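PDB 6B4R: KauB from Pseudomonas aeruginosa PAO1, which probably oxidises a broad range of aldehydes, aminoaldehydes among them, to the corresponding carboxylic acids with a nicotinamide cofactor. Local coordinates for residues P170-M173 / S174-L178. Numbering follows the deposited sequence.
Sequences PLLM and SCWKL
The first turns of helix 170-183, the crossover helix between the parallel strands 149-164 and 187-191, present one side to the pocket of this aldehyde dehydrogenase, where the M173 thioether lies over the indole of W176. The methyl CE of M173 lies on one face of the six-membered ring, 3.5 Å from its centroid and only 11° off the ring normal, while SD sits at a similar height beside it, toward the rim, 3.8 Å from W176 CE3, an oblique Met-aromatic contact. The bends of the M173 chain at chi2 (-58°) and chi3 (104°) swing CE over the indole, the two side chains running side by side. L172 packs against the pyrrole part of the same face: its CD1 comes to 3.5 Å from W176 NE1, and its CG makes an off-centre CH-pi contact with the five-membered ring. Beneath these side chains the backbone is tied by i to i+4 hydrogen bonds, C175 N to L171 O at 3.0 Å and W176 N to L172 O at 3.0 Å, whereas the bond from K177 N to M173 O is weak. On the flank facing helix 113-133, L171 CD1 touches C175 SG at 4.2 Å. The K177 amine is paired outside these turns, by a salt bridge with D478 and a hydrogen bond with T243, near E267, the predicted active-site glutamate. F467 makes a separate edge-to-face contact with the indole, and a bound polyether ligand touches both M173 and W176. Contacts over both of its rings probably limit the rotation of the indole. The thioether and indole that the ligand touches give this part of the pocket wall a mostly apolar, polarisable surface, consistent with accepting the carbon chains of varied aldehydes through dispersion forces.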
loop_
_atom_site.group_PDB
_atom_site.type_symbol
_atom_site.label_atom_id
_atom_site.label_comp_id
_atom_site.label_asym_id
_atom_site.label_seq_id
_atom_site.Cartn_x
_atom_site.Cartn_y
_atom_site.Cartn_z
ATOM N N PRO A 170 -11.346 -30.717 -1.494
ATOM C CA PRO A 170 -12.591 -30.317 -0.821
ATOM C C PRO A 170 -12.378 -29.416 0.393
ATOM O O PRO A 170 -13.012 -28.365 0.480
ATOM C CB PRO A 170 -13.199 -31.653 -0.381
ATOM C CG PRO A 170 -12.600 -32.665 -1.296
ATOM C CD PRO A 170 -11.207 -32.182 -1.560
ATOM N N LEU A 171 -11.506 -29.817 1.312
ATOM C CA LEU A 171 -11.274 -29.033 2.522
ATOM C C LEU A 171 -10.426 -27.790 2.256
ATOM O O LEU A 171 -10.754 -26.699 2.722
ATOM C CB LEU A 171 -10.637 -29.894 3.617
ATOM C CG LEU A 171 -10.383 -29.212 4.965
ATOM C CD1 LEU A 171 -11.675 -28.659 5.547
ATOM C CD2 LEU A 171 -9.729 -30.178 5.939
ATOM N N LEU A 172 -9.343 -27.958 1.502
ATOM C CA LEU A 172 -8.426 -26.858 1.216
ATOM C C LEU A 172 -9.084 -25.727 0.424
ATOM O O LEU A 172 -8.930 -24.553 0.767
ATOM C CB LEU A 172 -7.187 -27.365 0.471
ATOM C CG LEU A 172 -6.128 -26.299 0.177
ATOM C CD1 LEU A 172 -5.637 -25.668 1.472
ATOM C CD2 LEU A 172 -4.967 -26.874 -0.618
ATOM N N MET A 173 -9.808 -26.082 -0.635
ATOM C CA MET A 173 -10.514 -25.091 -1.443
ATOM C C MET A 173 -11.587 -24.395 -0.619
ATOM O O MET A 173 -11.852 -23.208 -0.805
ATOM C CB MET A 173 -11.149 -25.735 -2.680
ATOM C CG MET A 173 -10.161 -26.270 -3.710
ATOM S SD MET A 173 -9.023 -25.021 -4.342
ATOM C CE MET A 173 -7.526 -25.446 -3.452
ATOM N N SER A 174 -12.204 -25.141 0.290
ATOM C CA SER A 174 -13.215 -24.575 1.171
ATOM C C SER A 174 -12.613 -23.473 2.033
ATOM O O SER A 174 -13.202 -22.405 2.191
ATOM C CB SER A 174 -13.824 -25.661 2.058
ATOM O OG SER A 174 -14.465 -26.655 1.277
ATOM N N CYS A 175 -11.426 -23.730 2.574
ATOM C CA CYS A 175 -10.775 -22.777 3.465
ATOM C C CYS A 175 -10.141 -21.600 2.721
ATOM O O CYS A 175 -9.977 -20.521 3.292
ATOM C CB CYS A 175 -9.747 -23.483 4.353
ATOM S SG CYS A 175 -10.479 -24.641 5.548
ATOM N N TRP A 176 -9.783 -21.805 1.453
ATOM C CA TRP A 176 -9.317 -20.703 0.613
ATOM C C TRP A 176 -10.422 -19.669 0.450
ATOM O O TRP A 176 -10.155 -18.478 0.306
ATOM C CB TRP A 176 -8.879 -21.198 -0.769
ATOM C CG TRP A 176 -7.491 -21.766 -0.818
ATOM C CD1 TRP A 176 -6.705 -22.108 0.245
ATOM C CD2 TRP A 176 -6.723 -22.053 -1.993
ATOM N NE1 TRP A 176 -5.496 -22.592 -0.196
ATOM C CE2 TRP A 176 -5.482 -22.570 -1.566
ATOM C CE3 TRP A 176 -6.962 -21.923 -3.366
ATOM C CZ2 TRP A 176 -4.485 -22.958 -2.461
ATOM C CZ3 TRP A 176 -5.970 -22.309 -4.255
ATOM C CH2 TRP A 176 -4.746 -22.820 -3.798
ATOM N N LYS A 177 -11.668 -20.135 0.465
ATOM C CA LYS A 177 -12.820 -19.249 0.354
ATOM C C LYS A 177 -13.274 -18.756 1.731
ATOM O O LYS A 177 -13.425 -17.552 1.953
ATOM C CB LYS A 177 -13.973 -19.962 -0.360
ATOM C CG LYS A 177 -13.628 -20.509 -1.743
ATOM C CD LYS A 177 -13.197 -19.399 -2.686
ATOM C CE LYS A 177 -13.248 -19.845 -4.138
ATOM N NZ LYS A 177 -12.357 -20.997 -4.420
ATOM N N LEU A 178 -13.480 -19.696 2.651
ATOM C CA LEU A 178 -13.967 -19.391 3.998
ATOM C C LEU A 178 -13.071 -18.423 4.761
ATOM O O LEU A 178 -13.560 -17.584 5.517
ATOM C CB LEU A 178 -14.130 -20.675 4.813
ATOM C CG LEU A 178 -15.345 -21.534 4.480
ATOM C CD1 LEU A 178 -15.295 -22.837 5.259
ATOM C CD2 LEU A 178 -16.613 -20.762 4.792
#